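Local coordinates for fibronectin type III domain-containing protein (Simiduia agarivorans, PDB 6P2K) that probably cleaves the glucan backbone of xyloglucan, as a GH74 glycoside hydrolase whose tandem beta-propeller part makes up this chain, at residues Ala27-Met32 with Lys41-Gly46; Val154-Asn159 with Ser183-Tyr188; Gly220-Ala225 with Ala244-Asn249; Trp314-Gly319 with Ala328-Ala333. All coordinates share one frame; numbering follows the deposited sequence.

Contact 1: residues Ala27-Met32 with Lys41-Gly46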
loop_
_atom_site.group_PDB
_atom_site.type_symbol
_atom_site.label_atom_id
_atom_site.label_comp_id
_atom_site.label_asym_id
_atom_site.label_seq_id
_atom_site.Cartn_x
_atom_site.Cartn_y
_atom_site.Cartn_z
ATOM N N ALA B 27 49.044 10.614 -28.670
ATOM C CA ALA B 27 47.938 9.726 -28.347
ATOM C C ALA B 27 47.126 10.292 -27.187
ATOM O O ALA B 27 47.671 10.918 -26.275
ATOM C CB ALA B 27 48.460 8.333 -28.005
ATOM N N ASN B 28 45.810 10.082 -27.248
ATOM C CA ASN B 28 44.813 10.538 -26.282
ATOM C C ASN B 28 44.528 12.034 -26.375
ATOM O O ASN B 28 43.776 12.562 -25.543
ATOM C CB ASN B 28 45.198 10.171 -24.843
ATOM C CG ASN B 28 45.430 8.680 -24.671
ATOM O OD1 ASN B 28 44.616 7.864 -25.103
ATOM N ND2 ASN B 28 46.549 8.317 -24.051
ATOM N N VAL B 29 45.079 12.732 -27.366
ATOM C CA VAL B 29 44.792 14.146 -27.593
ATOM C C VAL B 29 43.798 14.256 -28.744
ATOM O O VAL B 29 44.088 13.836 -29.869
ATOM C CB VAL B 29 46.070 14.945 -27.889
ATOM C CG1 VAL B 29 45.714 16.377 -28.236
ATOM C CG2 VAL B 29 46.986 14.909 -26.678
ATOM N N VAL B 30 42.619 14.812 -28.462
ATOM C CA VAL B 30 41.551 14.933 -29.448
ATOM C C VAL B 30 40.908 16.308 -29.342
ATOM O O VAL B 30 40.896 16.937 -28.279
ATOM C CB VAL B 30 40.469 13.840 -29.280
ATOM C CG1 VAL B 30 41.026 12.478 -29.658
ATOM C CG2 VAL B 30 39.945 13.830 -27.851
ATOM N N TYR B 31 40.352 16.763 -30.463
ATOM C CA TYR B 31 39.610 18.011 -30.541
ATOM C C TYR B 31 38.197 17.710 -31.014
ATOM O O TYR B 31 37.993 16.832 -31.859
ATOM C CB TYR B 31 40.292 18.999 -31.485
ATOM C CG TYR B 31 41.649 19.436 -30.987
ATOM C CD1 TYR B 31 42.783 18.678 -31.244
ATOM C CD2 TYR B 31 41.791 20.594 -30.237
ATOM C CE1 TYR B 31 44.023 19.071 -30.780
ATOM C CE2 TYR B 31 43.025 20.996 -29.769
ATOM C CZ TYR B 31 44.136 20.233 -30.042
ATOM O OH TYR B 31 45.363 20.632 -29.569
ATOM N N MET B 32 37.223 18.427 -30.456
ATOM C CA MET B 32 35.823 18.245 -30.814
ATOM C C MET B 32 35.287 19.526 -31.434
ATOM O O MET B 32 35.493 20.618 -30.892
ATOM C CB MET B 32 34.975 17.857 -29.603
ATOM C CG MET B 32 33.555 17.456 -29.979
ATOM S SD MET B 32 32.357 18.758 -29.647
ATOM C CE MET B 32 32.346 18.676 -27.868
ATOM N N LYS B 41 38.993 20.667 -26.382
ATOM C CA LYS B 41 40.215 19.876 -26.367
ATOM C C LYS B 41 40.181 18.897 -25.201
ATOM O O LYS B 41 39.609 19.183 -24.144
ATOM C CB LYS B 41 41.450 20.782 -26.258
ATOM C CG LYS B 41 42.791 20.069 -26.321
ATOM C CD LYS B 41 43.942 21.046 -26.106
ATOM C CE LYS B 41 45.293 20.355 -26.258
ATOM N NZ LYS B 41 46.388 21.309 -26.591
ATOM N N SER B 42 40.797 17.732 -25.402
ATOM C CA SER B 42 40.965 16.758 -24.334
ATOM C C SER B 42 42.304 16.061 -24.510
ATOM O O SER B 42 42.680 15.704 -25.633
ATOM C CB SER B 42 39.835 15.719 -24.336
ATOM O OG SER B 42 40.266 14.501 -23.746
ATOM N N THR B 43 43.022 15.869 -23.403
ATOM C CA THR B 43 44.290 15.147 -23.420
ATOM C C THR B 43 44.205 13.792 -22.729
ATOM O O THR B 43 45.241 13.164 -22.491
ATOM C CB THR B 43 45.401 15.980 -22.779
ATOM O OG1 THR B 43 45.147 16.119 -21.375
ATOM C CG2 THR B 43 45.484 17.357 -23.419
ATOM N N ASN B 44 43.003 13.320 -22.407
ATOM C CA ASN B 44 42.812 11.991 -21.840
ATOM C C ASN B 44 41.801 11.199 -22.658
ATOM O O ASN B 44 41.017 10.410 -22.123
ATOM C CB ASN B 44 42.393 12.071 -20.372
ATOM C CG ASN B 44 41.250 13.045 -20.134
ATOM O OD1 ASN B 44 40.507 13.391 -21.050
ATOM N ND2 ASN B 44 41.104 13.485 -18.889
ATOM N N ASN B 45 41.814 11.410 -23.977
ATOM C CA ASN B 45 40.942 10.707 -24.922
ATOM C C ASN B 45 39.468 10.840 -24.542
ATOM O O ASN B 45 38.691 9.885 -24.627
ATOM C CB ASN B 45 41.338 9.235 -25.054
ATOM C CG ASN B 45 40.879 8.628 -26.366
ATOM O OD1 ASN B 45 40.903 9.288 -27.405
ATOM N ND2 ASN B 45 40.446 7.373 -26.324
ATOM N N GLY B 46 39.076 12.038 -24.121
ATOM C CA GLY B 46 37.678 12.345 -23.929
ATOM C C GLY B 46 37.112 12.049 -22.560
ATOM O O GLY B 46 35.892 12.144 -22.388
#
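Tyr31 and Lys41, a non-hydrogen-bonded pair of antiparallel neighbours, send their side chains the same way and run side by side. The lysine is fully extended, its CG placed anti to the backbone N (chi1 -176°), and that CG comes within 3.6 Å of Tyr31 CE2, obliquely to the ring. Its ammonium ends near the phenol, where Lys41 NZ makes only a weak hydrogen bond to Tyr31 OH (3.2 Å); the stronger partner of NZ is the carbonyl O of Gly87. The ring also packs on Val63 and Val65 of strand 60-66. A leucine here would probably leave the Lys41 methylenes without the ring beside them and take away the weak phenol partner of NZ, leaving Gly87 O. Next along, Val30 and Ser42 form a hydrogen-bonded pair, Val30 N to Ser42 O and Ser42 N to Val30 O both measuring 3.0 Å. Val30 CG2 rests 4.0 Å from Ser42 CB, and the valine is backed by Val20 and Trp49. This buried, tight part gives way to a looser, exposed end at Asn28 and Thr43. There Asn28 O still accepts from Asn45 N (2.8 Å), while Asn28 OD1 merely lies 3.6 Å from Asn45 CB. Ser42 OG ties the turn together, accepting from Gly46 N at 2.8 Å and donating to Asn44 OD1 at 2.9 Å. Strands 30-34 and 39-42 are the middle hairpin of a four-stranded propeller blade, and Ser42, Asn44, Gly46 and Trp49 follow the pattern of an Asp-box, with asparagine where the aspartate is usual.

Contact 2: residues Val154-Asn159 with Ser183-Tyr188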
loop_
_atom_site.group_PDB
_atom_site.type_symbol
_atom_site.label_atom_id
_atom_site.label_comp_id
_atom_site.label_asym_id
_atom_site.label_seq_id
_atom_site.Cartn_x
_atom_site.Cartn_y
_atom_site.Cartn_z
ATOM N N VAL B 154 42.750 28.096 -55.884
ATOM C CA VAL B 154 42.766 27.227 -57.054
ATOM C C VAL B 154 41.327 26.878 -57.401
ATOM O O VAL B 154 40.580 26.374 -56.554
ATOM C CB VAL B 154 43.598 25.960 -56.805
ATOM C CG1 VAL B 154 43.466 25.001 -57.981
ATOM C CG2 VAL B 154 45.051 26.319 -56.576
ATOM N N THR B 155 40.937 27.150 -58.641
ATOM C CA THR B 155 39.610 26.822 -59.140
ATOM C C THR B 155 39.673 25.492 -59.877
ATOM O O THR B 155 40.592 25.265 -60.673
ATOM C CB THR B 155 39.091 27.921 -60.075
ATOM O OG1 THR B 155 38.990 29.159 -59.358
ATOM C CG2 THR B 155 37.728 27.546 -60.643
ATOM N N PHE B 156 38.710 24.608 -59.606
ATOM C CA PHE B 156 38.597 23.361 -60.347
ATOM C C PHE B 156 37.257 23.197 -61.054
ATOM O O PHE B 156 37.057 22.185 -61.737
ATOM C CB PHE B 156 38.861 22.152 -59.431
ATOM C CG PHE B 156 37.941 22.053 -58.243
ATOM C CD1 PHE B 156 36.732 21.379 -58.334
ATOM C CD2 PHE B 156 38.301 22.606 -57.025
ATOM C CE1 PHE B 156 35.893 21.277 -57.239
ATOM C CE2 PHE B 156 37.467 22.506 -55.927
ATOM C CZ PHE B 156 36.261 21.841 -56.034
ATOM N N ASP B 157 36.342 24.154 -60.921
ATOM C CA ASP B 157 35.110 24.156 -61.700
ATOM C C ASP B 157 34.635 25.594 -61.839
ATOM O O ASP B 157 34.560 26.322 -60.844
ATOM C CB ASP B 157 34.027 23.287 -61.050
ATOM C CG ASP B 157 32.724 23.304 -61.828
ATOM O OD1 ASP B 157 31.885 24.194 -61.571
ATOM O OD2 ASP B 157 32.543 22.433 -62.706
ATOM N N SER B 158 34.320 25.995 -63.071
ATOM C CA SER B 158 34.014 27.387 -63.377
ATOM C C SER B 158 32.545 27.739 -63.202
ATOM O O SER B 158 32.207 28.928 -63.163
ATOM C CB SER B 158 34.429 27.714 -64.815
ATOM O OG SER B 158 35.615 27.025 -65.172
ATOM N N ASN B 159 31.669 26.746 -63.095
ATOM C CA ASN B 159 30.241 27.016 -63.068
ATOM C C ASN B 159 29.819 27.573 -61.713
ATOM O O ASN B 159 30.080 26.965 -60.669
ATOM C CB ASN B 159 29.463 25.743 -63.382
ATOM C CG ASN B 159 28.053 26.029 -63.830
ATOM O OD1 ASN B 159 27.563 27.148 -63.690
ATOM N ND2 ASN B 159 27.387 25.017 -64.371
ATOM N N SER B 183 33.333 16.197 -53.904
ATOM C CA SER B 183 32.508 17.393 -53.847
ATOM C C SER B 183 31.151 17.112 -54.474
ATOM O O SER B 183 30.935 16.080 -55.111
ATOM C CB SER B 183 33.192 18.570 -54.554
ATOM O OG SER B 183 32.286 19.638 -54.749
ATOM N N ASN B 184 30.225 18.050 -54.273
ATOM C CA ASN B 184 29.004 18.040 -55.064
ATOM C C ASN B 184 29.292 18.334 -56.531
ATOM O O ASN B 184 28.440 18.073 -57.386
ATOM C CB ASN B 184 27.993 19.048 -54.509
ATOM C CG ASN B 184 27.352 18.580 -53.211
ATOM O OD1 ASN B 184 27.088 17.390 -53.023
ATOM N ND2 ASN B 184 27.102 19.520 -52.305
ATOM N N LYS B 185 30.468 18.884 -56.839
ATOM C CA LYS B 185 30.893 18.993 -58.229
ATOM C C LYS B 185 31.135 17.616 -58.830
ATOM O O LYS B 185 30.826 17.375 -60.004
ATOM C CB LYS B 185 32.166 19.837 -58.320
ATOM C CG LYS B 185 32.046 21.235 -57.742
ATOM C CD LYS B 185 30.912 21.994 -58.407
ATOM C CE LYS B 185 30.948 23.470 -58.059
ATOM N NZ LYS B 185 31.495 24.296 -59.163
ATOM N N GLY B 186 31.668 16.705 -58.035
ATOM C CA GLY B 186 32.135 15.411 -58.467
ATOM C C GLY B 186 33.486 15.135 -57.839
ATOM O O GLY B 186 33.979 15.912 -57.019
ATOM N N VAL B 187 34.092 14.015 -58.220
ATOM C CA VAL B 187 35.412 13.653 -57.720
ATOM C C VAL B 187 36.458 14.209 -58.674
ATOM O O VAL B 187 36.430 13.924 -59.875
ATOM C CB VAL B 187 35.550 12.132 -57.570
ATOM C CG1 VAL B 187 36.998 11.764 -57.311
ATOM C CG2 VAL B 187 34.671 11.645 -56.440
ATOM N N TYR B 188 37.370 15.014 -58.140
ATOM C CA TYR B 188 38.440 15.623 -58.911
ATOM C C TYR B 188 39.780 15.107 -58.411
ATOM O O TYR B 188 39.942 14.794 -57.228
ATOM C CB TYR B 188 38.388 17.155 -58.820
ATOM C CG TYR B 188 37.209 17.756 -59.553
ATOM C CD1 TYR B 188 35.924 17.657 -59.036
ATOM C CD2 TYR B 188 37.378 18.414 -60.766
ATOM C CE1 TYR B 188 34.844 18.193 -59.701
ATOM C CE2 TYR B 188 36.299 18.958 -61.439
ATOM C CZ TYR B 188 35.034 18.843 -60.902
ATOM O OH TYR B 188 33.952 19.380 -61.563
#
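Lys185 NZ is modelled only 2.4 Å from Asp157 OD1, a salt bridge whose length is doubtfully short although the pairing itself is plain. Residues 156-159 and 185-188 run nearly antiparallel, their end-to-end directions 159° apart, yet no backbone-to-backbone bond joins them; side chains meet one another and a few backbone carbonyls. Lys185 bends at chi2 (-57°) and again at its last torsion to bring the ammonium round to the carboxylate, with a weak bond on to Asn159 O and a further hydrogen bond to the carbonyl O of Gly137. Asp157 OD1 also accepts from Asn159 N (3.0 Å), from above the carboxylate plane, which makes an Asx turn. On the lysine's side, Ser183 OG takes the N-H of Lys185 at 2.9 Å in an ST turn. Beside the ion pair, Phe156 turns an edge to the face of Tyr188, the ring planes 56° apart. Phe156 CD1 sits 3.7 Å above the plane of the Tyr188 ring, over its centre, and Phe156 CE1 also meets Lys185 CG at 3.9 Å. Phe156 follows strand 152-155 of one propeller blade, where the chain turns a corner; Lys185 just precedes strand 187-190 of the next, and Tyr188 lies in it. The join between these blades thus pairs an aromatic contact with a buried lysine, whose charge is probably balanced by Asp157 and further stabilised by Gly137 O and, weakly, by Asn159 O.

Contact 3: residues Gly220-Ala225 with Ala244-Asn249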
loop_
_atom_site.group_PDB
_atom_site.type_symbol
_atom_site.label_atom_id
_atom_site.label_comp_id
_atom_site.label_asym_id
_atom_site.label_seq_id
_atom_site.Cartn_x
_atom_site.Cartn_y
_atom_site.Cartn_z
ATOM N N GLY B 220 47.375 4.086 -52.257
ATOM C CA GLY B 220 46.921 4.946 -53.332
ATOM C C GLY B 220 46.230 4.250 -54.480
ATOM O O GLY B 220 45.917 4.905 -55.481
ATOM N N GLN B 221 45.931 2.954 -54.353
ATOM C CA GLN B 221 45.553 2.151 -55.507
ATOM C C GLN B 221 44.059 1.852 -55.598
ATOM O O GLN B 221 43.599 1.413 -56.657
ATOM C CB GLN B 221 46.377 0.855 -55.513
ATOM C CG GLN B 221 47.855 1.184 -55.586
ATOM C CD GLN B 221 48.805 0.056 -55.177
ATOM O OE1 GLN B 221 49.699 0.267 -54.368
ATOM N NE2 GLN B 221 48.664 -1.115 -55.797
ATOM N N VAL B 222 43.273 2.142 -54.561
ATOM C CA VAL B 222 41.822 1.968 -54.610
ATOM C C VAL B 222 41.143 3.194 -54.015
ATOM O O VAL B 222 41.599 3.742 -53.006
ATOM C CB VAL B 222 41.364 0.688 -53.879
ATOM C CG1 VAL B 222 39.899 0.438 -54.162
ATOM C CG2 VAL B 222 42.185 -0.512 -54.338
ATOM N N LEU B 223 40.044 3.612 -54.643
ATOM C CA LEU B 223 39.259 4.766 -54.227
ATOM C C LEU B 223 37.827 4.330 -53.944
ATOM O O LEU B 223 37.220 3.617 -54.751
ATOM C CB LEU B 223 39.283 5.853 -55.307
ATOM C CG LEU B 223 38.509 7.154 -55.077
ATOM C CD1 LEU B 223 39.247 8.060 -54.106
ATOM C CD2 LEU B 223 38.257 7.874 -56.401
ATOM N N TYR B 224 37.290 4.762 -52.803
ATOM C CA TYR B 224 35.914 4.489 -52.415
ATOM C C TYR B 224 35.137 5.795 -52.324
ATOM O O TYR B 224 35.683 6.836 -51.943
ATOM C CB TYR B 224 35.841 3.756 -51.068
ATOM C CG TYR B 224 36.645 2.476 -51.019
ATOM C CD1 TYR B 224 36.078 1.262 -51.382
ATOM C CD2 TYR B 224 37.969 2.482 -50.603
ATOM C CE1 TYR B 224 36.808 0.090 -51.335
ATOM C CE2 TYR B 224 38.707 1.316 -50.554
ATOM C CZ TYR B 224 38.122 0.123 -50.921
ATOM O OH TYR B 224 38.855 -1.040 -50.874
ATOM N N ALA B 225 33.852 5.737 -52.665
ATOM C CA ALA B 225 33.055 6.954 -52.713
ATOM C C ALA B 225 31.579 6.616 -52.558
ATOM O O ALA B 225 31.145 5.492 -52.821
ATOM C CB ALA B 225 33.292 7.717 -54.020
ATOM N N ALA B 244 33.250 1.661 -55.571
ATOM C CA ALA B 244 34.691 1.509 -55.481
ATOM C C ALA B 244 35.263 1.431 -56.884
ATOM O O ALA B 244 34.643 0.873 -57.794
ATOM C CB ALA B 244 35.088 0.259 -54.689
ATOM N N THR B 245 36.442 2.014 -57.053
ATOM C CA THR B 245 37.172 1.875 -58.295
ATOM C C THR B 245 38.651 1.854 -57.978
ATOM O O THR B 245 39.105 2.357 -56.945
ATOM C CB THR B 245 36.884 3.002 -59.290
ATOM O OG1 THR B 245 37.676 2.806 -60.471
ATOM C CG2 THR B 245 37.248 4.344 -58.684
ATOM N N ARG B 246 39.388 1.238 -58.882
ATOM C CA ARG B 246 40.824 1.363 -58.879
ATOM C C ARG B 246 41.220 2.733 -59.411
ATOM O O ARG B 246 40.491 3.360 -60.184
ATOM C CB ARG B 246 41.436 0.251 -59.719
ATOM C CG ARG B 246 41.109 -1.147 -59.230
ATOM C CD ARG B 246 42.309 -2.055 -59.441
ATOM N NE ARG B 246 43.228 -2.061 -58.302
ATOM C CZ ARG B 246 44.554 -2.142 -58.396
ATOM N NH1 ARG B 246 45.142 -2.222 -59.582
ATOM N NH2 ARG B 246 45.294 -2.143 -57.295
ATOM N N THR B 247 42.382 3.207 -58.974
ATOM C CA THR B 247 42.868 4.487 -59.458
ATOM C C THR B 247 43.682 4.369 -60.752
ATOM O O THR B 247 44.009 5.392 -61.357
ATOM C CB THR B 247 43.687 5.191 -58.365
ATOM O OG1 THR B 247 44.530 4.245 -57.696
ATOM C CG2 THR B 247 42.745 5.777 -57.301
ATOM N N SER B 248 44.081 3.152 -61.120
ATOM C CA SER B 248 44.693 2.904 -62.432
ATOM C C SER B 248 43.685 3.064 -63.607
ATOM O O SER B 248 43.987 3.746 -64.515
ATOM C CB SER B 248 45.494 1.590 -62.445
ATOM O OG SER B 248 44.726 0.424 -62.202
ATOM N N ASN B 249 42.481 2.508 -63.529
ATOM C CA ASN B 249 41.387 2.602 -64.466
ATOM C C ASN B 249 40.164 3.080 -63.706
ATOM O O ASN B 249 39.793 2.482 -62.691
ATOM C CB ASN B 249 41.075 1.257 -65.133
ATOM C CG ASN B 249 42.300 0.412 -65.403
ATOM O OD1 ASN B 249 43.063 0.116 -64.491
ATOM N ND2 ASN B 249 42.440 -0.060 -66.637
HETATM O O HOH W 1 45.277 0.914 -58.894
#
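Val222 to Ala225 and Ala244 to Arg246 run antiparallel, their strand axes 4.7 Å apart at closest and their directions 158° apart, with Leu223 and Thr245 as the hydrogen-bonded pair. Leu223 N to Thr245 O (2.8 Å) and Thr245 N to Leu223 O (2.9 Å) hold the register. On the face of Val222, Tyr224 and Arg246, the methyl of Ala244 lies 3.6 Å from Tyr224 CD1, and the phenol oxygen is held by His279 and Trp299. Where the strands end, Thr247 takes over: its OG1 donates to Gly220 O at 2.7 Å, in the carbonyl plane and on a lone pair. Thr247 N bonds to Gln221 O from well above that carbonyl's plane. Thr247 OG1 reaches its acceptor from between the backbone N and the carbonyl carbon (chi1 42°), leaving CG2 to pack 4.0 Å from Leu223 CB. Replacing Thr247 with a valine would probably leave Gly220 O without its hydroxyl partner and the turn before the strand less firmly tied. Arg246 bends back beside Gln221, its NH2 3.7 Å from Gln221 CB. A water that donates to Gln221 O lies 3.1 Å above the guanidinium plane, over its centre. Gln221 O is therefore gripped by a backbone N-H and a water, while Arg246 NE is buried without a partner in the model, a cost probably offset by packing of the side chain against Gln221 and Trp299.

Contact 4: residues Trp314-Gly319 with Ala328-Ala333; sequences WDSYDG and ATPPNA
Trp314 turns its indole to Pro331 by holding CG anti to the backbone N (chi1 -158°), while Thr329, whose OG1 is likewise anti to its own N (chi1 173°), aims its hydroxyl at Tyr317. Pro331 reaches over the indole face with CG, which is 3.8 Å from the centroid of the Trp314 six-membered ring and 16° off its normal, a CH-pi contact. Pro331 CB adds to it, 3.9 Å from Trp314 CZ3, and Pro331 CD comes 3.4 Å from Asp315 O. Trp314 is itself stacked on Trp371 and meets Trp321 edge to face, so the proline joins a larger aromatic cluster. Further out, Tyr317 N donates to Thr329 OG1 at 2.9 Å, almost straight, and Ser316 OG is 3.7 Å from Pro330 CG. The peptide bond before Pro330 is cis, a kink consistent with Thr329 meeting Ser316 and Tyr317 while Pro331 meets Trp314 and Asp315. Ser316 N bonds to Asp315 OD1 (2.7 Å) from above the carboxylate plane. Beyond it, Asp318 O accepts from Ser468 OG of a second subunit. The arrangement folds back on itself the long connection from the outer strand 304-314 of one propeller blade to the inner strand 336-338 of the next.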
loop_
_atom_site.group_PDB
_atom_site.type_symbol
_atom_site.label_atom_id
_atom_site.label_comp_id
_atom_site.label_asym_id
_atom_site.label_seq_id
_atom_site.Cartn_x
_atom_site.Cartn_y
_atom_site.Cartn_z
ATOM N N TRP B 314 28.780 -1.145 -34.673
ATOM C CA TRP B 314 28.013 -0.406 -33.681
ATOM C C TRP B 314 26.558 -0.493 -34.112
ATOM O O TRP B 314 26.260 -0.360 -35.301
ATOM C CB TRP B 314 28.480 1.050 -33.599
ATOM C CG TRP B 314 28.162 1.757 -32.313
ATOM C CD1 TRP B 314 27.737 1.199 -31.139
ATOM C CD2 TRP B 314 28.248 3.167 -32.081
ATOM N NE1 TRP B 314 27.553 2.182 -30.191
ATOM C CE2 TRP B 314 27.862 3.397 -30.746
ATOM C CE3 TRP B 314 28.612 4.260 -32.877
ATOM C CZ2 TRP B 314 27.835 4.673 -30.190
ATOM C CZ3 TRP B 314 28.583 5.526 -32.321
ATOM C CH2 TRP B 314 28.199 5.720 -30.990
ATOM N N ASP B 315 25.656 -0.731 -33.162
ATOM C CA ASP B 315 24.290 -1.087 -33.530
ATOM C C ASP B 315 23.321 -0.601 -32.455
ATOM O O ASP B 315 23.704 0.118 -31.527
ATOM C CB ASP B 315 24.178 -2.601 -33.745
ATOM C CG ASP B 315 23.135 -2.969 -34.778
ATOM O OD1 ASP B 315 22.277 -2.112 -35.092
ATOM O OD2 ASP B 315 23.170 -4.117 -35.271
ATOM N N SER B 316 22.058 -1.015 -32.589
ATOM C CA SER B 316 21.005 -0.658 -31.651
ATOM C C SER B 316 21.435 -0.959 -30.224
ATOM O O SER B 316 22.182 -1.906 -29.964
ATOM C CB SER B 316 19.723 -1.437 -31.965
ATOM O OG SER B 316 19.442 -1.403 -33.349
ATOM N N TYR B 317 20.957 -0.143 -29.292
ATOM C CA TYR B 317 21.259 -0.349 -27.884
ATOM C C TYR B 317 20.758 -1.714 -27.432
ATOM O O TYR B 317 19.577 -2.038 -27.586
ATOM C CB TYR B 317 20.627 0.759 -27.041
ATOM C CG TYR B 317 20.864 0.600 -25.559
ATOM C CD1 TYR B 317 22.115 0.847 -25.005
ATOM C CD2 TYR B 317 19.840 0.204 -24.713
ATOM C CE1 TYR B 317 22.334 0.705 -23.644
ATOM C CE2 TYR B 317 20.049 0.059 -23.354
ATOM C CZ TYR B 317 21.300 0.309 -22.825
ATOM O OH TYR B 317 21.515 0.163 -21.470
ATOM N N ASP B 318 21.669 -2.518 -26.885
ATOM C CA ASP B 318 21.339 -3.833 -26.352
ATOM C C ASP B 318 21.924 -4.047 -24.962
ATOM O O ASP B 318 21.963 -5.188 -24.489
ATOM C CB ASP B 318 21.829 -4.938 -27.298
ATOM C CG ASP B 318 23.326 -4.872 -27.552
ATOM O OD1 ASP B 318 24.002 -3.982 -26.989
ATOM O OD2 ASP B 318 23.832 -5.712 -28.326
ATOM N N GLY B 319 22.389 -2.984 -24.306
ATOM C CA GLY B 319 23.036 -3.086 -23.019
ATOM C C GLY B 319 24.542 -3.231 -23.069
ATOM O O GLY B 319 25.185 -3.175 -22.015
ATOM N N ALA B 328 19.664 7.752 -27.454
ATOM C CA ALA B 328 19.649 7.979 -28.898
ATOM C C ALA B 328 20.094 6.690 -29.578
ATOM O O ALA B 328 21.294 6.440 -29.727
ATOM C CB ALA B 328 20.549 9.152 -29.278
ATOM N N THR B 329 19.126 5.873 -29.993
ATOM C CA THR B 329 19.413 4.564 -30.555
ATOM C C THR B 329 18.448 4.266 -31.694
ATOM O O THR B 329 17.261 4.619 -31.610
ATOM C CB THR B 329 19.316 3.467 -29.482
ATOM O OG1 THR B 329 19.434 2.177 -30.093
ATOM C CG2 THR B 329 17.987 3.554 -28.736
ATOM N N PRO B 330 18.926 3.648 -32.790
ATOM C CA PRO B 330 20.330 3.343 -33.093
ATOM C C PRO B 330 21.176 4.607 -33.221
ATOM O O PRO B 330 20.614 5.684 -33.408
ATOM C CB PRO B 330 20.252 2.612 -34.439
ATOM C CG PRO B 330 18.879 2.064 -34.495
ATOM C CD PRO B 330 18.020 3.081 -33.804
ATOM N N PRO B 331 22.495 4.487 -33.100
ATOM C CA PRO B 331 23.346 5.664 -33.302
ATOM C C PRO B 331 23.195 6.200 -34.718
ATOM O O PRO B 331 23.072 5.439 -35.681
ATOM C CB PRO B 331 24.763 5.132 -33.053
ATOM C CG PRO B 331 24.588 3.818 -32.358
ATOM C CD PRO B 331 23.281 3.272 -32.827
ATOM N N ASN B 332 23.180 7.523 -34.834
ATOM C CA ASN B 332 23.368 8.193 -36.120
ATOM C C ASN B 332 24.826 8.637 -36.162
ATOM O O ASN B 332 25.185 9.682 -35.612
ATOM C CB ASN B 332 22.411 9.367 -36.297
ATOM C CG ASN B 332 22.893 10.357 -37.354
ATOM O OD1 ASN B 332 23.008 11.555 -37.093
ATOM N ND2 ASN B 332 23.194 9.850 -38.544
ATOM N N ALA B 333 25.670 7.827 -36.799
ATOM C CA ALA B 333 27.108 8.089 -36.850
ATOM C C ALA B 333 27.386 9.093 -37.965
ATOM O O ALA B 333 27.814 8.748 -39.070
ATOM C CB ALA B 333 27.880 6.791 -37.051
#

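How the contacts relate
All four contacts belong to the first of the two propellers. Contact 1 lies within the blade that runs from strand 17-22 to strand 50-51, contact 2 joins the blades ending in strands 152-155 and 198-200, contact 3 lies in the following blade, and contact 4 folds the connection that leads to strand 336-338. Contacts 2 and 3 touch: Val187 CG1 packs 4.2 Å from Leu223 CD2, and the centres of the two contacts are about 19 Å apart. Contacts 1 and 4 stand about 23 Å apart between centres and about 13 Å at their nearest atoms. None includes a zinc ligand, although Met32 of contact 1 packs on Val17, the neighbour of the zinc ligand Gln16. The Lys41 side chain is about 8 Å from a bound polyethylene glycol.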